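Local coordinates for tumor necrosis factor-inducible gene 6 protein (Homo sapiens, PDB 2PF5) that transfers heavy chains from inter-alpha-inhibitor onto hyaluronan during extracellular matrix remodelling, its Link module, the part described here, binding hyaluronan and other matrix components, at residues E37-K41 against I42-V46. Numbering follows the deposited sequence. Where two conformers were deposited one is given.
Sequences EAARK and IGFHV
Phe44 holds its CG anti to the backbone N (chi1 -174°), which turns the ring outward from the helix end, while the backbone itself brings CB in over Ala39; CB of Ala39 lies 3.7 Å from Phe44 CB and meets the CD2 side of the ring obliquely. Arg40 also starts out extended, then bends at chi3 (63°), bringing its guanidinium back to Glu37 one turn earlier.

The chain leaves the helix through a Schellman motif. Phe44 N donates to Ala39 O at 3.0 Å, and inside that wider loop Gly43 N reaches Arg40 O at 3.1 Å. Gly43 is the C-prime residue, and its positive phi (112°) is a conformation glycine takes readily, as is usual at that position. Ala39 O takes a second bond, from Ile42 N, the two donors approaching from opposite faces of the carbonyl plane. Ile42 N also makes a weak bond to Ala38 O, and Ile42 CG1 packs 3.4 Å from that same oxygen. Further on, Phe44 O receives a CA-H...O contact from Arg40 but has no hydrogen-bond partner in the model.

On the helix surface, Arg40 grips the Glu37 carboxylate side-on, NE to OE1 at 2.9 Å and NH2 to OE2 at 2.8 Å, with both oxygens close to the guanidinium plane. In the conformer given here, Lys41 NZ comes to the anti lone pair of Glu37 OE2; the lysine has a second conformer, so only where the first is occupied do two cationic groups share that oxygen and probably favour the charged carboxylate.

This surface turn closes helix 33-41 and starts the loop to strand 50-51. Arg40 NH1 bonds to Ile61 O, Phe44 rests on Pro60 of strand 56-61, and Ala39 and Phe44 both touch Val2 of strand 2-5.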
ATOM      1  N   GLU A  37      -4.209  -7.940   3.719  1.00 16.81           N
ATOM      2  CA  GLU A  37      -4.497  -9.361   3.490  1.00 17.22           C
ATOM      3  C   GLU A  37      -5.999  -9.703   3.572  1.00 16.50           C
ATOM      4  O   GLU A  37      -6.534 -10.480   2.735  1.00 15.44           O
ATOM      5  CB  GLU A  37      -3.651 -10.281   4.386  1.00 17.36           C
ATOM      6  CG  GLU A  37      -4.115 -11.779   4.316  1.00 19.06           C
ATOM      7  CD  GLU A  37      -3.920 -12.413   2.916  1.00 19.96           C
ATOM      8  OE1 GLU A  37      -3.244 -11.804   2.061  1.00 18.76           O
ATOM      9  OE2 GLU A  37      -4.442 -13.528   2.677  1.00 22.46           O
ATOM     10  N   ALA A  38      -6.660  -9.178   4.605  1.00 15.87           N
ATOM     11  CA  ALA A  38      -8.119  -9.329   4.746  1.00 15.35           C
ATOM     12  C   ALA A  38      -8.831  -8.725   3.528  1.00 15.51           C
ATOM     13  O   ALA A  38      -9.743  -9.342   2.948  1.00 13.67           O
ATOM     14  CB  ALA A  38      -8.595  -8.664   6.075  1.00 14.54           C
ATOM     15  N   ALA A  39      -8.409  -7.535   3.101  1.00 14.82           N
ATOM     16  CA  ALA A  39      -9.011  -6.945   1.887  1.00 15.25           C
ATOM     17  C   ALA A  39      -8.862  -7.868   0.660  1.00 14.46           C
ATOM     18  O   ALA A  39      -9.820  -8.071  -0.132  1.00 13.56           O
ATOM     19  CB  ALA A  39      -8.398  -5.535   1.598  1.00 15.03           C
ATOM     20  N   ARG A  40      -7.664  -8.439   0.514  1.00 14.78           N
ATOM     21  CA  ARG A  40      -7.370  -9.354  -0.596  1.00 15.78           C
ATOM     22  C   ARG A  40      -8.240 -10.619  -0.553  1.00 15.84           C
ATOM     23  O   ARG A  40      -8.685 -11.111  -1.606  1.00 14.87           O
ATOM     24  CB  ARG A  40      -5.882  -9.746  -0.576  1.00 16.16           C
ATOM     25  CG  ARG A  40      -5.413 -10.425  -1.874  1.00 17.64           C
ATOM     26  CD  ARG A  40      -4.090 -11.125  -1.645  1.00 19.13           C
ATOM     27  NE  ARG A  40      -4.238 -12.189  -0.648  1.00 19.19           N
ATOM     28  CZ  ARG A  40      -4.734 -13.393  -0.919  1.00 20.32           C
ATOM     29  NH1 ARG A  40      -5.098 -13.708  -2.168  1.00 20.61           N
ATOM     30  NH2 ARG A  40      -4.854 -14.286   0.053  1.00 18.73           N
ATOM     31  N   LYS A  41      -8.447 -11.159   0.655  1.00 15.35           N
ATOM     32  CA  LYS A  41      -9.317 -12.331   0.803  0.50 15.41           C
ATOM     33  C   LYS A  41     -10.753 -12.074   0.346  1.00 15.75           C
ATOM     34  O   LYS A  41     -11.479 -13.022   0.008  1.00 16.32           O
ATOM     35  CB  LYS A  41      -9.306 -12.843   2.232  0.50 15.81           C
ATOM     36  CG  LYS A  41      -8.286 -13.935   2.478  0.50 16.39           C
ATOM     37  CD  LYS A  41      -7.552 -13.652   3.765  0.50 19.79           C
ATOM     38  CE  LYS A  41      -6.992 -14.917   4.383  0.50 20.14           C
ATOM     39  NZ  LYS A  41      -5.633 -14.649   4.925  0.50 16.25           N
ATOM     40  N   ILE A  42     -11.167 -10.813   0.325  1.00 15.63           N
ATOM     41  CA  ILE A  42     -12.504 -10.483  -0.171  1.00 16.17           C
ATOM     42  C   ILE A  42     -12.480  -9.683  -1.466  1.00 15.85           C
ATOM     43  O   ILE A  42     -13.428  -8.954  -1.763  1.00 15.90           O
ATOM     44  CB  ILE A  42     -13.432  -9.867   0.919  1.00 15.80           C
ATOM     45  CG1 ILE A  42     -12.821  -8.633   1.565  1.00 17.00           C
ATOM     46  CG2 ILE A  42     -13.769 -10.922   1.969  1.00 17.11           C
ATOM     47  CD1 ILE A  42     -13.828  -7.933   2.420  1.00 18.96           C
ATOM     48  N   GLY A  43     -11.394  -9.856  -2.238  1.00 15.94           N
ATOM     49  CA  GLY A  43     -11.396  -9.563  -3.681  1.00 15.16           C
ATOM     50  C   GLY A  43     -10.530  -8.371  -4.097  1.00 15.37           C
ATOM     51  O   GLY A  43     -10.561  -7.973  -5.256  1.00 14.23           O
ATOM     52  N   PHE A  44      -9.806  -7.774  -3.150  1.00 15.26           N
ATOM     53  CA  PHE A  44      -8.995  -6.589  -3.425  1.00 17.03           C
ATOM     54  C   PHE A  44      -7.705  -6.997  -4.136  1.00 17.44           C
ATOM     55  O   PHE A  44      -6.874  -7.698  -3.560  1.00 17.77           O
ATOM     56  CB  PHE A  44      -8.641  -5.872  -2.128  1.00 16.39           C
ATOM     57  CG  PHE A  44      -7.923  -4.553  -2.318  1.00 17.33           C
ATOM     58  CD1 PHE A  44      -8.496  -3.513  -3.055  1.00 20.67           C
ATOM     59  CD2 PHE A  44      -6.703  -4.338  -1.697  1.00 17.38           C
ATOM     60  CE1 PHE A  44      -7.803  -2.274  -3.198  1.00 19.51           C
ATOM     61  CE2 PHE A  44      -6.025  -3.110  -1.816  1.00 17.43           C
ATOM     62  CZ  PHE A  44      -6.563  -2.095  -2.571  1.00 17.42           C
ATOM     63  N   HIS A  45      -7.564  -6.552  -5.383  1.00 18.20           N
ATOM     64  CA  HIS A  45      -6.458  -6.922  -6.286  0.50 18.50           C
ATOM     65  C   HIS A  45      -5.934  -5.624  -6.916  1.00 19.06           C
ATOM     66  O   HIS A  45      -6.720  -4.906  -7.543  1.00 17.90           O
ATOM     67  CB  HIS A  45      -7.033  -7.864  -7.372  0.50 18.90           C
ATOM     68  CG  HIS A  45      -6.041  -8.347  -8.391  0.50 19.45           C
ATOM     69  ND1 HIS A  45      -5.602  -9.653  -8.440  0.50 19.72           N
ATOM     70  CD2 HIS A  45      -5.436  -7.710  -9.424  0.50 19.73           C
ATOM     71  CE1 HIS A  45      -4.756  -9.795  -9.444  0.50 19.44           C
ATOM     72  NE2 HIS A  45      -4.633  -8.628 -10.051  0.50 19.04           N
ATOM     73  N   VAL A  46      -4.642  -5.326  -6.761  1.00 19.05           N
ATOM     74  CA  VAL A  46      -4.026  -4.183  -7.452  1.00 19.94           C
ATOM     75  C   VAL A  46      -2.593  -4.591  -7.823  1.00 20.27           C
ATOM     76  O   VAL A  46      -1.839  -5.015  -6.960  1.00 19.35           O
ATOM     77  CB  VAL A  46      -3.947  -2.901  -6.569  1.00 20.13           C
ATOM     78  CG1 VAL A  46      -3.416  -1.739  -7.395  1.00 21.08           C
ATOM     79  CG2 VAL A  46      -5.305  -2.525  -5.956  1.00 20.32           C
TER